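Local coordinates for protein transcription regulator AmtR (PDB 5E57) that probably binds operator DNA through an N-terminal helix-turn-helix domain as a dimeric TetR-family transcriptional regulator linked to nitrogen control, at residues F191-L194 with A195-A199; H48-T51 with K52-L56; R100-L103 with G104-Y107. One frame throughout, in Å; residues are numbered along the deposited sequence.

Interaction 1 (F191-L194 with A195-A199)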
ATOM      1  N   PHE A 191     -24.254   1.829   8.210  1.00 30.26           N
ATOM      2  CA  PHE A 191     -22.896   2.033   8.710  1.00 30.04           C
ATOM      3  C   PHE A 191     -22.811   2.665  10.025  1.00 29.67           C
ATOM      4  O   PHE A 191     -21.847   2.471  10.727  1.00 32.06           O
ATOM      5  CB  PHE A 191     -22.049   2.809   7.716  1.00 35.67           C
ATOM      6  CG  PHE A 191     -21.737   2.022   6.478  1.00 34.22           C
ATOM      7  CD1 PHE A 191     -20.672   1.144   6.463  1.00 34.64           C
ATOM      8  CD2 PHE A 191     -22.537   2.122   5.366  1.00 37.11           C
ATOM      9  CE1 PHE A 191     -20.390   0.396   5.354  1.00 33.36           C
ATOM     10  CE2 PHE A 191     -22.250   1.382   4.232  1.00 38.81           C
ATOM     11  CZ  PHE A 191     -21.158   0.533   4.222  1.00 37.05           C
ATOM     12  N   ALA A 192     -23.829   3.399  10.434  1.00 29.51           N
ATOM     13  CA  ALA A 192     -23.831   3.908  11.811  1.00 30.37           C
ATOM     14  C   ALA A 192     -24.010   2.783  12.824  1.00 30.61           C
ATOM     15  O   ALA A 192     -23.272   2.639  13.838  1.00 32.40           O
ATOM     16  CB  ALA A 192     -24.950   4.925  11.973  1.00 35.59           C
ATOM     17  N   GLU A 193     -25.012   1.965  12.580  1.00 31.73           N
ATOM     18  CA  GLU A 193     -25.199   0.776  13.427  1.00 35.05           C
ATOM     19  C   GLU A 193     -23.903  -0.091  13.496  1.00 30.70           C
ATOM     20  O   GLU A 193     -23.479  -0.522  14.561  1.00 31.02           O
ATOM     21  CB  GLU A 193     -26.387  -0.061  12.886  1.00 39.54           C
ATOM     22  CG  GLU A 193     -26.706  -1.318  13.676  1.00 47.69           C
ATOM     23  CD  GLU A 193     -25.792  -2.481  13.314  1.00 59.02           C
ATOM     24  OE1 GLU A 193     -25.103  -2.394  12.256  1.00 68.07           O
ATOM     25  OE2 GLU A 193     -25.743  -3.475  14.082  1.00 67.88           O
ATOM     26  N   LEU A 194     -23.330  -0.366  12.325  1.00 28.93           N
ATOM     27  CA  LEU A 194     -22.141  -1.167  12.215  1.00 29.67           C
ATOM     28  C   LEU A 194     -21.012  -0.525  13.037  1.00 28.92           C
ATOM     29  O   LEU A 194     -20.384  -1.172  13.916  1.00 27.11           O
ATOM     30  CB  LEU A 194     -21.798  -1.316  10.729  1.00 30.96           C
ATOM     31  CG  LEU A 194     -20.573  -2.167  10.386  1.00 34.56           C
ATOM     32  CD1 LEU A 194     -20.724  -3.566  10.973  1.00 35.17           C
ATOM     33  CD2 LEU A 194     -20.346  -2.291   8.887  1.00 35.37           C
ATOM     34  N   ALA A 195     -20.789   0.776  12.824  1.00 23.94           N
ATOM     35  CA  ALA A 195     -19.758   1.450  13.607  1.00 26.82           C
ATOM     36  C   ALA A 195     -19.993   1.294  15.024  1.00 26.83           C
ATOM     37  O   ALA A 195     -19.045   1.146  15.787  1.00 25.38           O
ATOM     38  CB  ALA A 195     -19.641   2.960  13.300  1.00 30.42           C
ATOM     39  N   ALA A 196     -21.247   1.414  15.447  1.00 28.01           N
ATOM     40  CA  ALA A 196     -21.486   1.435  16.887  1.00 28.71           C
ATOM     41  C   ALA A 196     -21.212   0.039  17.465  1.00 26.45           C
ATOM     42  O   ALA A 196     -20.711  -0.091  18.565  1.00 24.46           O
ATOM     43  CB  ALA A 196     -22.932   1.861  17.182  1.00 29.66           C
ATOM     44  N   ALA A 197     -21.603  -0.999  16.725  1.00 30.09           N
ATOM     45  CA  ALA A 197     -21.333  -2.412  17.169  1.00 30.26           C
ATOM     46  C   ALA A 197     -19.818  -2.622  17.356  1.00 27.76           C
ATOM     47  O   ALA A 197     -19.329  -3.149  18.365  1.00 28.55           O
ATOM     48  CB  ALA A 197     -21.876  -3.400  16.143  1.00 29.94           C
ATOM     49  N   THR A 198     -19.049  -2.175  16.369  1.00 28.90           N
ATOM     50  CA  THR A 198     -17.589  -2.340  16.439  1.00 25.35           C
ATOM     51  C   THR A 198     -17.024  -1.492  17.622  1.00 25.10           C
ATOM     52  O   THR A 198     -16.180  -1.943  18.413  1.00 22.40           O
ATOM     53  CB  THR A 198     -16.994  -1.945  15.095  1.00 23.62           C
ATOM     54  OG1 THR A 198     -17.356  -2.900  14.093  1.00 24.82           O
ATOM     55  CG2 THR A 198     -15.517  -1.845  15.210  1.00 27.33           C
ATOM     56  N   ALA A 199     -17.496  -0.261  17.772  1.00 27.92           N
ATOM     57  CA  ALA A 199     -17.068   0.594  18.939  1.00 27.19           C
ATOM     58  C   ALA A 199     -17.220  -0.183  20.215  1.00 27.22           C
ATOM     59  O   ALA A 199     -16.322  -0.333  21.016  1.00 25.94           O
ATOM     60  CB  ALA A 199     -17.940   1.805  18.993  1.00 30.13           C
TER
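The opening turns of helix 191-202, near the C-terminal end of the chain, are knitted together by four consecutive alpha-helical bonds between residues 191-194 and 195-198. Ala195 N donates to Phe191 O at 2.9 Å, and the next two amides, of Ala196 and Ala197, reach Ala192 O and Glu193 O. The fourth bond, from Thr198 N to Leu194 O (3.0 Å), is the straightest at its hydrogen, 169°. Side chains add little between the two segments. The methyl groups sit beside carbonyl oxygens about one turn back: Ala195 CB lies 3.4 Å from Phe191 O, and Ala197 CB lies 3.5 Å from Leu194 O. Thr198 carries its hydroxyl beside its own backbone N (chi1 -69°), which brings OG1 to 3.5 Å from Leu194 O, a long and weak approach; the stronger partner of OG1 is His86 ND1 on helix 82-98. Leu194 also packs on that helix, at Pro83 and His86, while Ala192 and Ala195 touch Ala211 on helix 210-216 and Phe191 meets Phe187 edge-to-face. Just ahead of the helix, Asp190 OD2 accepts a hydrogen bond from Glu193 N. The firm bonds within the stretch are all backbone bonds, and most of the buried side chains turn to neighbouring parts of the fold, with the short Ala192, Ala195 and Ala196 where helix 210-216 comes close.

Interaction 2 (H48-T51 with K52-L56)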
ATOM      1  N   HIS A  48      20.448  -8.238  24.065  1.00 29.81           N
ATOM      2  CA  HIS A  48      19.009  -8.124  23.806  1.00 28.24           C
ATOM      3  C   HIS A  48      18.648  -8.660  22.418  1.00 28.23           C
ATOM      4  O   HIS A  48      17.708  -9.430  22.250  1.00 25.70           O
ATOM      5  CB  HIS A  48      18.630  -6.685  23.958  1.00 30.45           C
ATOM      6  CG  HIS A  48      18.874  -6.156  25.344  1.00 30.90           C
ATOM      7  ND1 HIS A  48      18.160  -6.587  26.443  1.00 32.40           N
ATOM      8  CD2 HIS A  48      19.738  -5.223  25.806  1.00 31.63           C
ATOM      9  CE1 HIS A  48      18.558  -5.938  27.526  1.00 32.14           C
ATOM     10  NE2 HIS A  48      19.517  -5.101  27.171  1.00 34.09           N
ATOM     11  N   PHE A  49      19.435  -8.284  21.431  1.00 25.57           N
ATOM     12  CA  PHE A  49      19.234  -8.724  20.068  1.00 26.83           C
ATOM     13  C   PHE A  49      20.607  -9.007  19.460  1.00 25.72           C
ATOM     14  O   PHE A  49      21.407  -8.073  19.210  1.00 23.02           O
ATOM     15  CB  PHE A  49      18.525  -7.639  19.234  1.00 25.42           C
ATOM     16  CG  PHE A  49      17.151  -7.282  19.748  1.00 26.96           C
ATOM     17  CD1 PHE A  49      16.058  -8.096  19.458  1.00 26.78           C
ATOM     18  CD2 PHE A  49      16.954  -6.158  20.561  1.00 26.70           C
ATOM     19  CE1 PHE A  49      14.796  -7.786  19.938  1.00 26.09           C
ATOM     20  CE2 PHE A  49      15.687  -5.833  21.038  1.00 27.49           C
ATOM     21  CZ  PHE A  49      14.605  -6.672  20.718  1.00 26.95           C
ATOM     22  N   ALA A  50      20.833 -10.279  19.145  1.00 23.47           N
ATOM     23  CA  ALA A  50      22.164 -10.754  18.779  1.00 28.41           C
ATOM     24  C   ALA A  50      22.529 -10.235  17.368  1.00 27.49           C
ATOM     25  O   ALA A  50      23.718 -10.004  16.992  1.00 27.81           O
ATOM     26  CB  ALA A  50      22.150 -12.280  18.851  1.00 28.18           C
ATOM     27  N   THR A  51      21.487 -10.062  16.564  1.00 24.08           N
ATOM     28  CA  THR A  51      21.667  -9.553  15.210  1.00 23.36           C
ATOM     29  C   THR A  51      20.645  -8.499  14.892  1.00 23.36           C
ATOM     30  O   THR A  51      19.595  -8.375  15.587  1.00 19.65           O
ATOM     31  CB  THR A  51      21.512 -10.632  14.144  1.00 23.33           C
ATOM     32  OG1 THR A  51      20.132 -11.071  14.094  1.00 24.11           O
ATOM     33  CG2 THR A  51      22.424 -11.771  14.462  1.00 24.96           C
ATOM     34  N   LYS A  52      20.971  -7.749  13.845  1.00 22.46           N
ATOM     35  CA  LYS A  52      20.099  -6.702  13.372  1.00 24.83           C
ATOM     36  C   LYS A  52      18.797  -7.353  12.922  1.00 24.78           C
ATOM     37  O   LYS A  52      17.706  -6.818  13.199  1.00 21.88           O
ATOM     38  CB  LYS A  52      20.770  -5.889  12.254  1.00 28.10           C
ATOM     39  CG  LYS A  52      19.966  -4.675  11.839  1.00 31.91           C
ATOM     40  CD  LYS A  52      20.734  -3.682  10.951  1.00 32.27           C
ATOM     41  CE  LYS A  52      21.351  -4.273   9.725  1.00 31.55           C
ATOM     42  NZ  LYS A  52      21.838  -3.184   8.812  1.00 30.16           N
ATOM     43  N   ASP A  53      18.911  -8.509  12.249  1.00 21.52           N
ATOM     44  CA  ASP A  53      17.758  -9.238  11.763  1.00 21.79           C
ATOM     45  C   ASP A  53      16.793  -9.577  12.901  1.00 22.68           C
ATOM     46  O   ASP A  53      15.564  -9.554  12.711  1.00 21.63           O
ATOM     47  CB  ASP A  53      18.210 -10.515  11.029  1.00 22.47           C
ATOM     48  CG  ASP A  53      18.618 -10.280   9.594  1.00 24.18           C
ATOM     49  OD1 ASP A  53      18.486  -9.165   8.995  1.00 24.06           O
ATOM     50  OD2 ASP A  53      19.037 -11.277   8.994  1.00 24.83           O
ATOM     51  N   ASP A  54      17.338  -9.945  14.075  1.00 24.77           N
ATOM     52  CA  ASP A  54      16.514 -10.244  15.229  1.00 23.50           C
ATOM     53  C   ASP A  54      15.740  -9.022  15.623  1.00 25.67           C
ATOM     54  O   ASP A  54      14.601  -9.130  16.157  1.00 22.92           O
ATOM     55  CB  ASP A  54      17.344 -10.658  16.439  1.00 26.98           C
ATOM     56  CG  ASP A  54      17.986 -12.060  16.279  1.00 28.40           C
ATOM     57  OD1 ASP A  54      17.435 -12.913  15.553  1.00 24.40           O
ATOM     58  OD2 ASP A  54      19.046 -12.281  16.880  1.00 30.18           O
ATOM     59  N   ILE A  55      16.326  -7.835  15.415  1.00 22.88           N
ATOM     60  CA  ILE A  55      15.616  -6.578  15.818  1.00 22.38           C
ATOM     61  C   ILE A  55      14.401  -6.357  14.889  1.00 22.82           C
ATOM     62  O   ILE A  55      13.279  -6.096  15.330  1.00 21.86           O
ATOM     63  CB  ILE A  55      16.565  -5.348  15.740  1.00 23.54           C
ATOM     64  CG1 ILE A  55      17.736  -5.526  16.748  1.00 23.30           C
ATOM     65  CG2 ILE A  55      15.808  -4.072  15.996  1.00 21.68           C
ATOM     66  CD1 ILE A  55      18.868  -4.520  16.586  1.00 21.99           C
ATOM     67  N   LEU A  56      14.658  -6.501  13.598  1.00 21.72           N
ATOM     68  CA  LEU A  56      13.642  -6.381  12.566  1.00 22.51           C
ATOM     69  C   LEU A  56      12.553  -7.408  12.747  1.00 21.69           C
ATOM     70  O   LEU A  56      11.372  -7.089  12.579  1.00 20.33           O
ATOM     71  CB  LEU A  56      14.276  -6.518  11.154  1.00 22.05           C
ATOM     72  CG  LEU A  56      13.368  -6.393   9.912  1.00 24.34           C
ATOM     73  CD1 LEU A  56      12.721  -5.015   9.861  1.00 24.69           C
ATOM     74  CD2 LEU A  56      14.122  -6.621   8.615  1.00 26.96           C
TER
HETATM   75  O   HOH W   1      19.371 -13.480  12.719  1.00 25.47           O
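The side chains of Thr51 and Asp54 each bond to the other's backbone N-H, but with unequal strength. Asp54 N donates to Thr51 OG1 at 3.0 Å and 153°, whereas the reciprocal bond from Thr51 N to Asp54 OD2 is weak, 3.3 Å long and well bent. What puts the hydroxyl within range is its torsion: with chi1 at 68°, OG1 stands between the backbone N and the carbonyl carbon, on the side of the Asp54 amide. A water lies 2.9 Å from Thr51 OG1 and donates a weak, long bond to Asp54 OD1. OD2 thus takes the capping bond, while OD1 takes a salt bridge with Arg116, its stronger partner, as well as the weak bond from the water. The two reciprocal Thr51-Asp54 bonds make a capping box, with Thr51 as N-cap of helix 52-61, the helix that follows the predicted helix-turn-helix motif of this TetR-family domain. The backbone adds a further weak link from Ile55 N to Thr51 O, 3.3 Å. On the buried side Phe49 CB presses on Ile55 CG1 at 3.4 Å, a tight apolar contact in which the two side chains cross at about a right angle. Separately, Phe49 CD1 approaches a backbone oxygen, Asp54 O, at 3.8 Å. Ile55 continues inward onto Ala17 of helix 9-23 and Ile34 of helix 31-38, while Lys52 makes a cation-pi contact with Tyr26 and donates through NZ to Thr29 O.

Interaction 3 (R100-L103 with G104-Y107). With ACT (acetate ion), chain D.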
ATOM      1  N   ARG A 100       4.306   4.845  16.872  1.00 37.87           N
ATOM      2  CA  ARG A 100       5.173   6.008  16.799  1.00 38.52           C
ATOM      3  C   ARG A 100       5.897   6.112  15.408  1.00 32.64           C
ATOM      4  O   ARG A 100       6.077   7.186  14.869  1.00 34.16           O
ATOM      5  CB  ARG A 100       6.184   5.926  17.928  1.00 45.52           C
ATOM      6  CG  ARG A 100       7.233   7.014  17.848  1.00 46.97           C
ATOM      7  CD  ARG A 100       6.679   8.375  18.196  1.00 53.10           C
ATOM      8  NE  ARG A 100       7.681   9.426  17.992  1.00 61.48           N
ATOM      9  CZ  ARG A 100       7.933  10.028  16.832  1.00 61.02           C
ATOM     10  NH1 ARG A 100       7.270   9.679  15.728  1.00 66.23           N
ATOM     11  NH2 ARG A 100       8.863  10.978  16.773  1.00 60.77           N
ATOM     12  N   TRP A 101       6.246   4.969  14.814  1.00 27.49           N
ATOM     13  CA  TRP A 101       6.995   4.887  13.576  1.00 25.85           C
ATOM     14  C   TRP A 101       6.242   4.013  12.571  1.00 23.56           C
ATOM     15  O   TRP A 101       5.494   3.132  12.924  1.00 24.08           O
ATOM     16  CB  TRP A 101       8.416   4.325  13.815  1.00 25.97           C
ATOM     17  CG  TRP A 101       9.167   5.087  14.868  1.00 26.80           C
ATOM     18  CD1 TRP A 101       9.454   4.676  16.119  1.00 26.37           C
ATOM     19  CD2 TRP A 101       9.675   6.409  14.750  1.00 26.92           C
ATOM     20  NE1 TRP A 101      10.177   5.620  16.768  1.00 28.47           N
ATOM     21  CE2 TRP A 101      10.299   6.720  15.968  1.00 26.16           C
ATOM     22  CE3 TRP A 101       9.683   7.351  13.716  1.00 27.91           C
ATOM     23  CZ2 TRP A 101      10.922   7.959  16.215  1.00 29.31           C
ATOM     24  CZ3 TRP A 101      10.309   8.585  13.939  1.00 31.19           C
ATOM     25  CH2 TRP A 101      10.908   8.891  15.201  1.00 31.78           C
ATOM     26  N   ASN A 102       6.423   4.282  11.297  1.00 21.54           N
ATOM     27  CA  ASN A 102       5.611   3.609  10.289  1.00 24.01           C
ATOM     28  C   ASN A 102       6.199   2.248   9.892  1.00 21.12           C
ATOM     29  O   ASN A 102       6.640   2.056   8.767  1.00 20.71           O
ATOM     30  CB  ASN A 102       5.443   4.552   9.062  1.00 24.61           C
ATOM     31  CG  ASN A 102       4.450   4.029   8.037  1.00 24.45           C
ATOM     32  OD1 ASN A 102       3.542   3.271   8.367  1.00 25.80           O
ATOM     33  ND2 ASN A 102       4.598   4.473   6.788  1.00 24.01           N
ATOM     34  N   LEU A 103       6.151   1.280  10.809  1.00 21.45           N
ATOM     35  CA  LEU A 103       6.879  -0.027  10.616  1.00 22.05           C
ATOM     36  C   LEU A 103       6.362  -0.816   9.439  1.00 21.18           C
ATOM     37  O   LEU A 103       7.076  -1.528   8.814  1.00 20.29           O
ATOM     38  CB  LEU A 103       6.794  -0.896  11.856  1.00 24.95           C
ATOM     39  CG  LEU A 103       7.435  -0.263  13.108  1.00 24.71           C
ATOM     40  CD1 LEU A 103       6.956  -0.988  14.373  1.00 29.64           C
ATOM     41  CD2 LEU A 103       8.960  -0.192  12.956  1.00 25.22           C
ATOM     42  N   GLY A 104       5.102  -0.638   9.067  1.00 21.86           N
ATOM     43  CA  GLY A 104       4.586  -1.388   7.936  1.00 21.17           C
ATOM     44  C   GLY A 104       5.260  -1.011   6.657  1.00 20.18           C
ATOM     45  O   GLY A 104       5.155  -1.725   5.642  1.00 20.95           O
ATOM     46  N   ALA A 105       5.925   0.151   6.662  1.00 21.13           N
ATOM     47  CA  ALA A 105       6.671   0.562   5.523  1.00 23.82           C
ATOM     48  C   ALA A 105       7.812  -0.405   5.275  1.00 25.87           C
ATOM     49  O   ALA A 105       8.340  -0.413   4.187  1.00 32.76           O
ATOM     50  CB  ALA A 105       7.261   1.948   5.726  1.00 25.19           C
ATOM     51  N   LEU A 106       8.183  -1.215   6.262  1.00 22.78           N
ATOM     52  CA  LEU A 106       9.321  -2.146   6.041  1.00 21.98           C
ATOM     53  C   LEU A 106       8.892  -3.475   5.318  1.00 25.53           C
ATOM     54  O   LEU A 106       9.737  -4.266   4.904  1.00 23.72           O
ATOM     55  CB  LEU A 106       9.959  -2.435   7.395  1.00 21.82           C
ATOM     56  CG  LEU A 106      10.490  -1.223   8.180  1.00 22.05           C
ATOM     57  CD1 LEU A 106      10.856  -1.713   9.572  1.00 26.28           C
ATOM     58  CD2 LEU A 106      11.668  -0.534   7.480  1.00 20.99           C
ATOM     59  N   TYR A 107       7.593  -3.690   5.134  1.00 22.42           N
ATOM     60  CA  TYR A 107       7.085  -4.955   4.551  1.00 23.48           C
ATOM     61  C   TYR A 107       7.636  -5.205   3.186  1.00 23.89           C
ATOM     62  O   TYR A 107       7.707  -6.313   2.773  1.00 21.50           O
ATOM     63  CB  TYR A 107       5.561  -4.936   4.451  1.00 23.17           C
ATOM     64  CG  TYR A 107       4.792  -4.993   5.772  1.00 22.63           C
ATOM     65  CD1 TYR A 107       5.396  -5.338   6.966  1.00 22.83           C
ATOM     66  CD2 TYR A 107       3.435  -4.796   5.789  1.00 22.09           C
ATOM     67  CE1 TYR A 107       4.666  -5.418   8.160  1.00 22.54           C
ATOM     68  CE2 TYR A 107       2.712  -4.899   6.964  1.00 23.27           C
ATOM     69  CZ  TYR A 107       3.341  -5.227   8.126  1.00 21.13           C
ATOM     70  OH  TYR A 107       2.623  -5.311   9.255  1.00 20.55           O
TER
HETATM   71  C   ACT D 301      -1.153  -5.960   9.003  1.00 37.94           C
HETATM   72  O   ACT D 301      -0.005  -6.054   8.624  1.00 30.88           O
HETATM   73  OXT ACT D 301      -2.045  -5.979   8.106  1.00 48.10           O
HETATM   74  CH3 ACT D 301      -1.409  -5.826  10.510  1.00 28.36           C
HETATM   75  O   HOH W   2       2.751   1.065   9.715  1.00 21.98           O
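Asn102 and Leu103 feed their carbonyls into a 3-10 segment that takes in residues 103-106, in the linker between helices 82-98 and 118-142. This is the tight part: Ala105 N donates to Asn102 O at 2.9 Å, at its start, and Leu106 N to Leu103 O at 2.8 Å. Leading into it, Asn102 centres an inverse gamma turn, with Leu103 N bonded to Trp101 O. Side-chain packing across the segments is looser, Leu103 CD2 standing 4.2 Å from Leu106 CD1. With CG anti to the backbone N (chi1 -172°), the Asn102 amide extends alongside Ala105, its ND2 being 3.8 Å from Ala105 CB and hydrogen-bonded to Ile160 O on helix 151-165; Ala105 also packs on Leu108 of the second subunit. On the watery side, one solvent molecule donates to Asn102 OD1 (2.7 Å) and accepts from Gly104 N (3.0 Å), joining the two segments. Gly104 CA sits over the centre of one face of the Tyr107 ring, whose hydroxyl pairs with Thr63 OG1 and, at the ring edge, donates to an acetate ion, Tyr107 OH to acetate O, 2.8 Å.

How the interactions relate
Interactions 2 and 3 meet directly: Leu56 CD1, on helix 52-61, packs on Leu106 CD1 at 3.8 Å, although the centres of the two interactions lie about 17 Å apart. This touch joins the helix that follows the predicted DNA-binding motif to the linker beside helix 151-165 and the second subunit, a position consistent with the interface between DNA-binding and ligand-binding domains in TetR-family proteins. Interaction 1 stands apart, its centre about 41 Å from that of interaction 2 and 28 Å from that of interaction 3, across the centre of the chain from both. The acetate, probably from the crystallisation liquor, belongs to interaction 3 and does not by itself mark an effector site.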